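Local coordinates for protein AlkZ (PDB 5UUJ) that is a bacterial member of the AlkZ-like DNA glycosylase family, a largely helical protein that belongs to the helix-turn-helix clan, at residues A[77-80]-A[85-88]; A[94-99]-A[205-210]; A[99-104]-A[230-235]; A[118-123]-A[166-171]; A[213-218]-A[224-229]. One frame throughout, in Å; residues are numbered along the deposited sequence.

From the N terminus, contact 1 comes first and closes a short loop, the turn between strands 74-77 and 83-86. Helix 91-100 follows and serves two long-range closures. Contact 2 joins it to helix 204-219, and contact 3 joins its end to the end of helix 224-232; the two cross, since contact 3 opens before contact 2 has closed. Contact 4, between helices 117-130 and 162-172, lies wholly within the loops of both. Contact 5, a local pairing of helices 204-219 and 224-232, follows contact 2 and lies within the span of contact 3. Trp171, Met98 and Leu231 link the beta hairpin to the surrounding helices, whereas contacts 4 and 5 do not touch.

Contact 1 of 5, residues A[77-80]-A[85-88]; sequences WAMR and LLRP
The methyl of Ala78 meets one branch of Leu86, with Ala78 CB 3.9 Å from Leu86 CD1, and the two CB atoms face one another across the contact. The second branch serves the neighbouring residue: Leu86 CD2 has the terminal methyl of the selenomethionine Met79 beside it, CE at a looser 4.4 Å. One leucine fork is thus shared by two consecutive side chains, a small illustration of how a hairpin packs its turn against its own second strand. The torsions explain the fit. In Leu86, CG lies beside the backbone N and anti to the carbonyl carbon (chi1 -64°), and this directs the fork at the turn. Met79 starts off to one side but folds back at its last two torsions, so that CE rather than SE makes the approach. Ala78 has left the extended conformation (psi -115°) and its backbone bends out of strand 74-77; its CA is 8.8 Å from the CA of Leu86, a separation bridged by the side chains. Ala78 O accepts a hydrogen bond from Trp171 NE1 of helix 162-172, while Thr82 OG1 bonds to Met79 O within the turn. Around this buried core, helix 162-172 packs on Trp77, helix 224-232 lies against Met79 and receives Arg80 at its end, and Leu86 pairs through its backbone with Met74 in the antiparallel sheet.

Contact 2 of 5, residues A[94-99]-A[205-210]; sequences YLSLMA and DEAAPT
This is an apolar helix-to-helix contact, buried, in which Leu97 on helix 91-100 packs against Ala207 and Ala208 on helix 204-219. The short axes cross at -122° and come within 8.7 Å, a close approach that the small alanine side chains allow. Leu97 does most of the touching. Its CD1 methyl is 3.7 Å from Ala207 CB and equally close to the backbone N of Ala208, while CD2 lies over the same backbone, 4.1 Å from Ala208 CA. The leucine thus rests on the alanine methyls and on the main chain between them. Its first torsion, chi1 -108°, is displaced from the staggered positions. One residue earlier, Ser96 faces Ala207 with its carbon, CB to CB 4.2 Å, and its hydroxyl is engaged elsewhere, hydrogen-bonded to Pro202 O just ahead of the second helix. That helix is kinked here, since Pro209 has no N-H to give to the preceding turn. Trp244 of helix 238-248 touches both Leu97 and Ala208, Leu231 of helix 224-232 packs on Leu97, and one turn back Tyr94 continues the interface onto Val211 and Ala214 of helix 204-219.

Contact 3 of 5, residues A[99-104]-A[230-235]; sequences ANTGSW and WLSLNS
Thr101 lays its methyl against Ser232, with CG2 4.0 Å from Ser232 CB, and its CB faces Ser235 CB at 4.4 Å. Only carbon touches across the contact; all three residues carry hydroxyls, and each of these has a partner on its own side. Thr101 OG1 stands between the backbone N and the carbonyl carbon (chi1 68°), from where it reaches back to Met98 O on the preceding helical turn and leaves CG2 to make the packing. The two serines bind each other. Ser235 OG donates to Ser232 O at 2.6 Å, nearly end-on to the carbonyl and tilted modestly from its plane, and Ser235 N gives its hydrogen to Ser232 OG at 3.0 Å with an angle of 157°. With Asp228 OD1 as a further partner of Ser232 OG, this loop is held in place and presents its CB carbons to Thr101. Both backbones are leaving helices here: Gly102 and Leu233 each take positive phi, and Gly102 N still bonds to Ala99 O at 3.1 Å. Gly102 CA then sits over one face of the Trp104 ring. Trp171 of helix 162-172 lies beside Thr101 and Ser103. The arrangement is that of two helix C-termini meeting where they unwind, one of them stabilised by an ST motif, in which a serine hydroxyl accepts from the backbone N three residues on.

Contact 4 of 5, residues A[118-123]-A[166-171]; sequences RQVDEL and LKPLAW
Val120 and Pro168 meet at about a right angle, the CG1 branch of the valine coming to the CB of the proline ring at 3.9 Å. Because CG1 is anti to the backbone N (chi1 169°), this branch projects from helix 117-130 toward the proline. Val120 CG1 also lies over a face of the Trp104 indole, near CD1, and the same indole rests on Pro168. Leu169 takes a different course. It leaves its own helix at an angle to the partner but swings its fork between the turns of helix 117-130: CD1 lies 4.1 Å from the carbonyl O of Val120, and CD2 is at the same 4.1 Å from the carbonyl O of Leu123. The Leu123 side chain faces CD1 through its CB, 4.4 Å away. Since Leu169 also touches Thr124 and Val127, residues 120, 123, 124 and 127 form a hole of the i, i+3, i+4, i+7 kind, into which Leu169 fits like a knob. The axes of the two short segments cross at -56° and approach to 9.9 Å. Helix 162-172 is bent near this point, for Pro168 has no N-H with which to close the turn before it. Asp121 makes a salt bridge to Arg172 just beyond the second segment. On helix 117-130 itself, Glu122 OE2 lies above the guanidinium plane of Arg118, a long ion pair in which no N-H points at the oxygen.

Contact 5 of 5, residues A[213-218]-A[224-229]; sequences KAYLGA and IETFDR
Tyr215 OH is hydrogen-bonded to the carbonyl O of Gly293 and touches Thr226 CG2 at 3.4 Å. The phenol is thus held at its far end by a polar bond outside the two helices, while Thr226 crosses it at about a right angle. Thr226 supplies its methyl because CG2 is the branch anti to the backbone N, whereas OG1 turns beside that N and bonds to Thr223 OG1 just before the helix. Nearer its root, Tyr215 meets Phe227 in a T-shaped pair. The rings stand at 79° to one another with centroids 5.5 Å apart, and the phenylalanine presents its edge to the tyrosine face, Phe227 CD1 to Tyr215 CD2 being 3.8 Å. Tyr215 CB lies in the plane of the phenylalanine ring at that same edge, 4.0 Å from Phe227 CE1. Both side chains extend with CG anti to the backbone N and slide past each other in opposite directions. The rings of Trp230 and Tyr219 also meet Tyr215, and Phe227 continues onto Val211 and Ile212. Two consecutive helices, 204-219 and 224-232, are here joined by a short turn and packed through an edge-to-face aromatic pair, which makes them a helical hairpin within the AlkZ-like fold.

Contact 1 of 5, residues A[77-80]-A[85-88]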
# COMPACT_ATOMS: atom_id res chain seq x y z
N TRP A 77 -7.74 -6.63 -2.35
CA TRP A 77 -6.49 -7.20 -1.86
C TRP A 77 -5.46 -7.20 -2.97
O TRP A 77 -5.72 -7.69 -4.07
CB TRP A 77 -6.73 -8.61 -1.32
CG TRP A 77 -7.61 -8.61 -0.12
CD1 TRP A 77 -7.22 -8.73 1.19
CD2 TRP A 77 -9.04 -8.47 -0.09
NE1 TRP A 77 -8.31 -8.67 2.02
CE2 TRP A 77 -9.44 -8.52 1.26
CE3 TRP A 77 -10.01 -8.31 -1.09
CZ2 TRP A 77 -10.78 -8.41 1.64
CZ3 TRP A 77 -11.34 -8.21 -0.70
CH2 TRP A 77 -11.71 -8.26 0.65
N ALA A 78 -4.29 -6.64 -2.68
CA ALA A 78 -3.23 -6.50 -3.66
C ALA A 78 -1.88 -6.92 -3.05
O ALA A 78 -1.70 -8.09 -2.71
CB ALA A 78 -3.17 -5.06 -4.18
N MSE A 79 -0.95 -5.97 -2.91
CA MSE A 79 0.41 -6.29 -2.49
C MSE A 79 0.46 -7.00 -1.14
O MSE A 79 -0.17 -6.58 -0.18
CB MSE A 79 1.26 -5.02 -2.43
CG MSE A 79 1.87 -4.62 -3.76
SE MSE A 79 0.54 -4.10 -5.09
CE MSE A 79 -0.20 -2.57 -4.12
N ARG A 80 1.23 -8.09 -1.10
CA ARG A 80 1.41 -8.89 0.11
C ARG A 80 0.08 -9.45 0.62
O ARG A 80 -0.02 -9.90 1.76
CB ARG A 80 2.08 -8.04 1.20
CG ARG A 80 3.37 -7.37 0.73
CD ARG A 80 4.01 -6.51 1.81
NE ARG A 80 3.11 -5.47 2.32
CZ ARG A 80 2.85 -4.32 1.71
NH1 ARG A 80 3.42 -4.02 0.54
NH2 ARG A 80 2.01 -3.46 2.26
N LEU A 85 -6.30 0.46 -1.09
CA LEU A 85 -6.97 1.39 -2.00
C LEU A 85 -6.17 1.42 -3.30
O LEU A 85 -4.94 1.45 -3.27
CB LEU A 85 -7.07 2.79 -1.41
CG LEU A 85 -8.17 3.06 -0.38
CD1 LEU A 85 -7.89 4.36 0.36
CD2 LEU A 85 -9.53 3.13 -1.05
N LEU A 86 -6.87 1.39 -4.43
CA LEU A 86 -6.23 1.52 -5.74
C LEU A 86 -7.12 2.30 -6.69
O LEU A 86 -8.34 2.33 -6.53
CB LEU A 86 -5.94 0.14 -6.35
CG LEU A 86 -4.94 -0.76 -5.61
CD1 LEU A 86 -5.01 -2.18 -6.16
CD2 LEU A 86 -3.53 -0.22 -5.75
N ARG A 87 -6.51 2.94 -7.69
CA ARG A 87 -7.27 3.51 -8.79
C ARG A 87 -7.71 2.35 -9.69
O ARG A 87 -6.86 1.57 -10.12
CB ARG A 87 -6.44 4.51 -9.59
CG ARG A 87 -6.12 5.80 -8.85
CD ARG A 87 -5.60 6.86 -9.81
NE ARG A 87 -6.64 7.32 -10.73
CZ ARG A 87 -6.43 7.67 -12.00
NH1 ARG A 87 -5.22 7.60 -12.53
NH2 ARG A 87 -7.45 8.07 -12.74
N PRO A 88 -9.02 2.23 -9.96
CA PRO A 88 -9.49 1.08 -10.75
C PRO A 88 -8.79 0.94 -12.10
O PRO A 88 -8.50 -0.18 -12.51
CB PRO A 88 -10.98 1.38 -10.95
CG PRO A 88 -11.35 2.27 -9.83
CD PRO A 88 -10.13 3.10 -9.54

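Contact 2 of 5, residues A[94-99]-A[205-210]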
# COMPACT_ATOMS: atom_id res chain seq x y z
N TYR A 94 -0.93 -4.30 -11.17
CA TYR A 94 -0.60 -4.72 -9.81
C TYR A 94 -1.16 -6.10 -9.51
O TYR A 94 -0.46 -6.97 -8.99
CB TYR A 94 -1.13 -3.73 -8.77
CG TYR A 94 -0.53 -2.35 -8.86
CD1 TYR A 94 0.77 -2.11 -8.45
CD2 TYR A 94 -1.29 -1.28 -9.33
CE1 TYR A 94 1.32 -0.84 -8.53
CE2 TYR A 94 -0.76 -0.01 -9.40
CZ TYR A 94 0.55 0.21 -9.00
OH TYR A 94 1.07 1.47 -9.08
N LEU A 95 -2.44 -6.29 -9.83
CA LEU A 95 -3.13 -7.55 -9.55
C LEU A 95 -2.55 -8.71 -10.35
O LEU A 95 -2.41 -9.82 -9.83
CB LEU A 95 -4.62 -7.40 -9.84
CG LEU A 95 -5.40 -6.42 -8.97
CD1 LEU A 95 -6.85 -6.34 -9.43
CD2 LEU A 95 -5.34 -6.79 -7.50
N SER A 96 -2.21 -8.45 -11.61
CA SER A 96 -1.62 -9.47 -12.47
C SER A 96 -0.33 -10.03 -11.88
O SER A 96 -0.07 -11.23 -11.94
CB SER A 96 -1.35 -8.90 -13.87
OG SER A 96 -0.69 -9.84 -14.69
N LEU A 97 0.48 -9.14 -11.31
CA LEU A 97 1.75 -9.55 -10.72
C LEU A 97 1.55 -10.36 -9.44
O LEU A 97 2.35 -11.24 -9.13
CB LEU A 97 2.63 -8.33 -10.44
CG LEU A 97 3.83 -8.15 -11.36
CD1 LEU A 97 3.41 -8.09 -12.82
CD2 LEU A 97 4.62 -6.91 -10.98
N MSE A 98 0.47 -10.07 -8.71
CA MSE A 98 0.16 -10.83 -7.51
C MSE A 98 -0.32 -12.24 -7.88
O MSE A 98 0.06 -13.21 -7.24
CB MSE A 98 -0.91 -10.12 -6.67
CG MSE A 98 -0.50 -8.75 -6.13
SE MSE A 98 1.24 -8.73 -5.26
CE MSE A 98 0.97 -10.18 -3.98
N ALA A 99 -1.16 -12.33 -8.90
CA ALA A 99 -1.63 -13.63 -9.38
C ALA A 99 -0.45 -14.47 -9.86
O ALA A 99 -0.46 -15.70 -9.73
CB ALA A 99 -2.65 -13.45 -10.50
N ASP A 205 4.28 -10.37 -17.73
CA ASP A 205 5.45 -9.81 -18.42
C ASP A 205 5.20 -8.37 -18.87
O ASP A 205 6.08 -7.52 -18.73
CB ASP A 205 5.82 -10.66 -19.64
CG ASP A 205 6.49 -11.97 -19.26
OD1 ASP A 205 6.97 -12.10 -18.11
OD2 ASP A 205 6.55 -12.87 -20.12
N GLU A 206 4.01 -8.10 -19.39
CA GLU A 206 3.68 -6.76 -19.88
C GLU A 206 3.32 -5.81 -18.75
O GLU A 206 3.43 -4.59 -18.89
CB GLU A 206 2.52 -6.84 -20.87
CG GLU A 206 2.79 -7.75 -22.06
CD GLU A 206 1.55 -7.97 -22.91
OE1 GLU A 206 0.52 -7.33 -22.64
OE2 GLU A 206 1.62 -8.79 -23.85
N ALA A 207 2.90 -6.37 -17.62
CA ALA A 207 2.50 -5.59 -16.46
C ALA A 207 3.70 -5.13 -15.64
O ALA A 207 3.68 -4.05 -15.05
CB ALA A 207 1.56 -6.40 -15.59
N ALA A 208 4.73 -5.97 -15.59
CA ALA A 208 5.88 -5.75 -14.71
C ALA A 208 6.52 -4.37 -14.88
O ALA A 208 6.72 -3.67 -13.89
CB ALA A 208 6.92 -6.84 -14.94
N PRO A 209 6.84 -3.97 -16.12
CA PRO A 209 7.49 -2.66 -16.25
C PRO A 209 6.61 -1.50 -15.77
O PRO A 209 7.14 -0.51 -15.27
CB PRO A 209 7.77 -2.54 -17.76
CG PRO A 209 6.88 -3.55 -18.40
CD PRO A 209 6.72 -4.65 -17.42
N THR A 210 5.30 -1.63 -15.90
CA THR A 210 4.37 -0.61 -15.41
C THR A 210 4.43 -0.50 -13.89
O THR A 210 4.49 0.60 -13.34
CB THR A 210 2.93 -0.92 -15.84
OG1 THR A 210 2.88 -1.07 -17.26
CG2 THR A 210 1.98 0.19 -15.40

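Contact 3 of 5, residues A[99-104]-A[230-235]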
# COMPACT_ATOMS: atom_id res chain seq x y z
N ALA A 99 -1.16 -12.33 -8.90
CA ALA A 99 -1.63 -13.63 -9.38
C ALA A 99 -0.45 -14.47 -9.86
O ALA A 99 -0.46 -15.70 -9.73
CB ALA A 99 -2.65 -13.45 -10.50
N ASN A 100 0.56 -13.81 -10.41
CA ASN A 100 1.74 -14.50 -10.93
C ASN A 100 2.53 -15.23 -9.85
O ASN A 100 3.25 -16.18 -10.14
CB ASN A 100 2.64 -13.49 -11.66
CG ASN A 100 3.90 -14.14 -12.21
OD1 ASN A 100 3.85 -14.91 -13.17
ND2 ASN A 100 5.05 -13.81 -11.63
N THR A 101 2.39 -14.81 -8.59
CA THR A 101 3.11 -15.45 -7.50
C THR A 101 2.59 -16.87 -7.25
O THR A 101 3.32 -17.71 -6.73
CB THR A 101 3.01 -14.65 -6.18
OG1 THR A 101 1.66 -14.69 -5.69
CG2 THR A 101 3.46 -13.22 -6.39
N GLY A 102 1.34 -17.11 -7.63
CA GLY A 102 0.73 -18.43 -7.48
C GLY A 102 0.85 -18.99 -6.08
O GLY A 102 1.15 -20.17 -5.90
N SER A 103 0.62 -18.13 -5.09
CA SER A 103 0.78 -18.51 -3.69
C SER A 103 -0.17 -19.63 -3.28
O SER A 103 0.15 -20.44 -2.41
CB SER A 103 0.55 -17.30 -2.79
OG SER A 103 -0.79 -16.85 -2.88
N TRP A 104 -1.34 -19.66 -3.90
CA TRP A 104 -2.37 -20.63 -3.55
C TRP A 104 -2.10 -22.00 -4.17
O TRP A 104 -2.82 -22.96 -3.90
CB TRP A 104 -3.75 -20.12 -3.99
CG TRP A 104 -3.92 -20.08 -5.48
CD1 TRP A 104 -4.49 -21.04 -6.27
CD2 TRP A 104 -3.52 -19.02 -6.36
NE1 TRP A 104 -4.47 -20.65 -7.58
CE2 TRP A 104 -3.87 -19.41 -7.67
CE3 TRP A 104 -2.89 -17.78 -6.17
CZ2 TRP A 104 -3.62 -18.61 -8.78
CZ3 TRP A 104 -2.64 -16.99 -7.28
CH2 TRP A 104 -3.01 -17.41 -8.57
N TRP A 230 8.36 -5.50 -1.09
CA TRP A 230 7.16 -4.68 -1.08
C TRP A 230 6.00 -5.38 -1.80
O TRP A 230 4.88 -5.41 -1.30
CB TRP A 230 7.44 -3.32 -1.74
CG TRP A 230 6.21 -2.58 -2.13
CD1 TRP A 230 5.41 -1.82 -1.32
CD2 TRP A 230 5.63 -2.51 -3.44
NE1 TRP A 230 4.37 -1.28 -2.04
CE2 TRP A 230 4.48 -1.69 -3.34
CE3 TRP A 230 5.96 -3.06 -4.68
CZ2 TRP A 230 3.67 -1.41 -4.44
CZ3 TRP A 230 5.16 -2.78 -5.77
CH2 TRP A 230 4.02 -1.96 -5.64
N LEU A 231 6.30 -5.95 -2.96
CA LEU A 231 5.28 -6.57 -3.79
C LEU A 231 4.65 -7.80 -3.14
O LEU A 231 3.43 -7.91 -3.06
CB LEU A 231 5.86 -6.97 -5.15
CG LEU A 231 4.88 -7.56 -6.16
CD1 LEU A 231 3.90 -6.51 -6.67
CD2 LEU A 231 5.62 -8.21 -7.32
N SER A 232 5.49 -8.73 -2.67
CA SER A 232 5.01 -10.06 -2.31
C SER A 232 5.82 -10.75 -1.22
O SER A 232 5.77 -11.97 -1.09
CB SER A 232 5.00 -10.94 -3.55
OG SER A 232 6.33 -11.21 -3.97
N LEU A 233 6.57 -9.98 -0.43
CA LEU A 233 7.49 -10.55 0.55
C LEU A 233 8.42 -11.55 -0.12
O LEU A 233 8.63 -12.66 0.37
CB LEU A 233 6.72 -11.22 1.70
CG LEU A 233 5.79 -10.31 2.51
CD1 LEU A 233 5.07 -11.12 3.59
CD2 LEU A 233 6.55 -9.16 3.14
N ASN A 234 8.96 -11.14 -1.27
CA ASN A 234 9.94 -11.93 -2.02
C ASN A 234 9.43 -13.30 -2.45
O ASN A 234 10.10 -14.31 -2.26
CB ASN A 234 11.22 -12.09 -1.19
CG ASN A 234 11.93 -10.77 -0.97
OD1 ASN A 234 12.59 -10.24 -1.87
ND2 ASN A 234 11.80 -10.21 0.23
N SER A 235 8.25 -13.32 -3.06
CA SER A 235 7.63 -14.57 -3.51
C SER A 235 7.79 -14.79 -5.02
O SER A 235 7.49 -15.87 -5.52
CB SER A 235 6.14 -14.58 -3.15
OG SER A 235 5.96 -14.47 -1.75

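Contact 4 of 5, residues A[118-123]-A[166-171]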
# COMPACT_ATOMS: atom_id res chain seq x y z
N ARG A 118 -7.61 -26.67 -8.29
CA ARG A 118 -8.73 -26.89 -9.20
C ARG A 118 -9.95 -26.13 -8.69
O ARG A 118 -10.65 -25.48 -9.47
CB ARG A 118 -9.05 -28.39 -9.31
CG ARG A 118 -10.22 -28.71 -10.24
CD ARG A 118 -9.84 -28.54 -11.70
NE ARG A 118 -11.01 -28.39 -12.57
CZ ARG A 118 -11.51 -27.22 -12.97
NH1 ARG A 118 -10.95 -26.08 -12.61
NH2 ARG A 118 -12.58 -27.20 -13.76
N GLN A 119 -10.19 -26.22 -7.39
CA GLN A 119 -11.34 -25.58 -6.78
C GLN A 119 -11.22 -24.05 -6.76
O GLN A 119 -12.23 -23.36 -6.80
CB GLN A 119 -11.54 -26.10 -5.36
CG GLN A 119 -12.17 -27.48 -5.31
CD GLN A 119 -12.12 -28.09 -3.93
OE1 GLN A 119 -11.19 -27.85 -3.17
NE2 GLN A 119 -13.13 -28.89 -3.61
N VAL A 120 -10.00 -23.54 -6.68
CA VAL A 120 -9.80 -22.09 -6.74
C VAL A 120 -10.24 -21.58 -8.11
O VAL A 120 -10.89 -20.55 -8.21
CB VAL A 120 -8.32 -21.71 -6.47
CG1 VAL A 120 -8.06 -20.24 -6.80
CG2 VAL A 120 -7.97 -21.97 -5.01
N ASP A 121 -9.89 -22.33 -9.16
CA ASP A 121 -10.30 -21.96 -10.52
C ASP A 121 -11.82 -21.97 -10.65
O ASP A 121 -12.40 -21.05 -11.22
CB ASP A 121 -9.69 -22.92 -11.55
CG ASP A 121 -8.19 -22.75 -11.70
OD1 ASP A 121 -7.64 -21.75 -11.18
OD2 ASP A 121 -7.57 -23.61 -12.35
N GLU A 122 -12.45 -23.00 -10.11
CA GLU A 122 -13.91 -23.11 -10.16
C GLU A 122 -14.55 -21.94 -9.44
O GLU A 122 -15.52 -21.35 -9.93
CB GLU A 122 -14.37 -24.43 -9.53
CG GLU A 122 -13.97 -25.66 -10.32
CD GLU A 122 -14.25 -26.95 -9.57
OE1 GLU A 122 -14.79 -26.88 -8.44
OE2 GLU A 122 -13.93 -28.03 -10.10
N LEU A 123 -14.01 -21.59 -8.28
CA LEU A 123 -14.52 -20.47 -7.50
C LEU A 123 -14.35 -19.15 -8.23
O LEU A 123 -15.22 -18.29 -8.18
CB LEU A 123 -13.82 -20.40 -6.15
CG LEU A 123 -14.20 -21.48 -5.15
CD1 LEU A 123 -13.18 -21.54 -4.04
CD2 LEU A 123 -15.60 -21.23 -4.60
N LEU A 166 -10.31 -15.69 -0.62
CA LEU A 166 -10.75 -14.63 -1.52
C LEU A 166 -9.59 -13.96 -2.26
O LEU A 166 -9.80 -13.30 -3.27
CB LEU A 166 -11.54 -13.57 -0.74
CG LEU A 166 -10.79 -12.73 0.31
CD1 LEU A 166 -10.08 -11.53 -0.31
CD2 LEU A 166 -11.74 -12.23 1.39
N LYS A 167 -8.38 -14.12 -1.75
CA LYS A 167 -7.25 -13.35 -2.25
C LYS A 167 -6.85 -13.71 -3.69
O LYS A 167 -6.62 -12.81 -4.50
CB LYS A 167 -6.06 -13.49 -1.30
CG LYS A 167 -6.35 -12.89 0.07
CD LYS A 167 -5.11 -12.72 0.92
CE LYS A 167 -5.49 -12.12 2.27
NZ LYS A 167 -4.31 -11.81 3.11
N PRO A 168 -6.77 -15.01 -4.02
CA PRO A 168 -6.55 -15.35 -5.43
C PRO A 168 -7.62 -14.76 -6.35
O PRO A 168 -7.32 -14.35 -7.47
CB PRO A 168 -6.61 -16.88 -5.44
CG PRO A 168 -6.22 -17.28 -4.07
CD PRO A 168 -6.69 -16.20 -3.14
N LEU A 169 -8.86 -14.72 -5.86
CA LEU A 169 -9.96 -14.17 -6.63
C LEU A 169 -9.78 -12.66 -6.82
O LEU A 169 -10.03 -12.13 -7.90
CB LEU A 169 -11.30 -14.46 -5.95
CG LEU A 169 -12.00 -15.77 -6.31
CD1 LEU A 169 -11.06 -16.96 -6.20
CD2 LEU A 169 -13.21 -15.98 -5.42
N ALA A 170 -9.34 -11.99 -5.76
CA ALA A 170 -9.07 -10.56 -5.84
C ALA A 170 -7.96 -10.32 -6.86
O ALA A 170 -8.08 -9.45 -7.73
CB ALA A 170 -8.67 -10.00 -4.48
N TRP A 171 -6.90 -11.11 -6.77
CA TRP A 171 -5.75 -10.97 -7.66
C TRP A 171 -6.11 -11.25 -9.11
O TRP A 171 -5.50 -10.69 -10.02
CB TRP A 171 -4.63 -11.91 -7.22
CG TRP A 171 -4.02 -11.56 -5.90
CD1 TRP A 171 -4.15 -10.38 -5.22
CD2 TRP A 171 -3.17 -12.39 -5.10
NE1 TRP A 171 -3.44 -10.42 -4.05
CE2 TRP A 171 -2.83 -11.64 -3.95
CE3 TRP A 171 -2.67 -13.68 -5.24
CZ2 TRP A 171 -2.01 -12.16 -2.95
CZ3 TRP A 171 -1.85 -14.19 -4.25
CH2 TRP A 171 -1.53 -13.43 -3.12

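Contact 5 of 5, residues A[213-218]-A[224-229]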
# COMPACT_ATOMS: atom_id res chain seq x y z
N LYS A 213 7.89 0.81 -12.79
CA LYS A 213 7.92 2.25 -13.03
C LYS A 213 7.21 3.01 -11.92
O LYS A 213 7.74 3.98 -11.38
CB LYS A 213 7.26 2.60 -14.37
CG LYS A 213 8.24 2.95 -15.48
CD LYS A 213 7.54 3.67 -16.64
CE LYS A 213 7.06 5.06 -16.23
NZ LYS A 213 6.59 5.87 -17.38
N ALA A 214 5.99 2.57 -11.60
CA ALA A 214 5.19 3.21 -10.57
C ALA A 214 5.89 3.14 -9.21
O ALA A 214 5.91 4.11 -8.46
CB ALA A 214 3.81 2.56 -10.49
N TYR A 215 6.46 1.98 -8.90
CA TYR A 215 7.14 1.79 -7.63
C TYR A 215 8.35 2.71 -7.49
O TYR A 215 8.48 3.42 -6.49
CB TYR A 215 7.58 0.33 -7.46
CG TYR A 215 8.32 0.10 -6.16
CD1 TYR A 215 7.63 -0.07 -4.97
CD2 TYR A 215 9.71 0.08 -6.13
CE1 TYR A 215 8.31 -0.26 -3.78
CE2 TYR A 215 10.39 -0.11 -4.95
CZ TYR A 215 9.69 -0.28 -3.77
OH TYR A 215 10.37 -0.47 -2.60
N LEU A 216 9.23 2.68 -8.48
CA LEU A 216 10.45 3.49 -8.44
C LEU A 216 10.14 4.99 -8.47
O LEU A 216 10.93 5.80 -7.99
CB LEU A 216 11.37 3.14 -9.61
CG LEU A 216 11.97 1.73 -9.61
CD1 LEU A 216 12.84 1.54 -10.84
CD2 LEU A 216 12.78 1.46 -8.34
N GLY A 217 8.98 5.33 -9.01
CA GLY A 217 8.57 6.72 -9.11
C GLY A 217 8.19 7.34 -7.78
O GLY A 217 8.06 8.56 -7.67
N ALA A 218 8.02 6.50 -6.76
CA ALA A 218 7.66 6.97 -5.43
C ALA A 218 8.69 6.57 -4.38
O ALA A 218 8.93 7.32 -3.43
CB ALA A 218 6.29 6.43 -5.04
N ILE A 224 16.15 -4.85 -6.66
CA ILE A 224 15.17 -5.86 -7.05
C ILE A 224 14.58 -6.52 -5.81
O ILE A 224 13.38 -6.76 -5.74
CB ILE A 224 15.80 -6.92 -7.97
CG1 ILE A 224 16.11 -6.29 -9.33
CG2 ILE A 224 14.87 -8.13 -8.14
CD1 ILE A 224 16.88 -7.18 -10.27
N GLU A 225 15.43 -6.81 -4.83
CA GLU A 225 15.00 -7.47 -3.60
C GLU A 225 13.98 -6.61 -2.85
O GLU A 225 12.97 -7.11 -2.37
CB GLU A 225 16.20 -7.76 -2.70
CG GLU A 225 15.84 -8.38 -1.36
CD GLU A 225 17.05 -8.80 -0.54
OE1 GLU A 225 18.19 -8.52 -0.98
OE2 GLU A 225 16.86 -9.40 0.54
N THR A 226 14.28 -5.32 -2.76
CA THR A 226 13.41 -4.38 -2.06
C THR A 226 12.06 -4.28 -2.76
O THR A 226 11.02 -4.21 -2.11
CB THR A 226 14.07 -2.99 -1.99
OG1 THR A 226 15.25 -3.07 -1.18
CG2 THR A 226 13.12 -1.96 -1.40
N PHE A 227 12.08 -4.29 -4.09
CA PHE A 227 10.85 -4.22 -4.87
C PHE A 227 9.94 -5.42 -4.59
O PHE A 227 8.75 -5.25 -4.33
CB PHE A 227 11.16 -4.15 -6.36
CG PHE A 227 9.96 -4.38 -7.24
CD1 PHE A 227 9.04 -3.37 -7.44
CD2 PHE A 227 9.76 -5.60 -7.85
CE1 PHE A 227 7.93 -3.57 -8.24
CE2 PHE A 227 8.65 -5.81 -8.66
CZ PHE A 227 7.74 -4.79 -8.85
N ASP A 228 10.51 -6.62 -4.64
CA ASP A 228 9.71 -7.84 -4.50
C ASP A 228 9.32 -8.07 -3.04
O ASP A 228 8.35 -8.77 -2.76
CB ASP A 228 10.48 -9.04 -5.05
CG ASP A 228 9.58 -10.25 -5.31
OD1 ASP A 228 8.40 -10.05 -5.69
OD2 ASP A 228 10.05 -11.39 -5.15
N ARG A 229 10.07 -7.47 -2.12
CA ARG A 229 9.68 -7.50 -0.71
C ARG A 229 8.39 -6.70 -0.51
O ARG A 229 7.46 -7.15 0.16
CB ARG A 229 10.78 -6.94 0.19
CG ARG A 229 10.39 -6.95 1.67
CD ARG A 229 11.57 -6.72 2.58
NE ARG A 229 12.03 -5.34 2.53
CZ ARG A 229 13.30 -4.96 2.37
NH1 ARG A 229 14.27 -5.86 2.24
NH2 ARG A 229 13.60 -3.67 2.34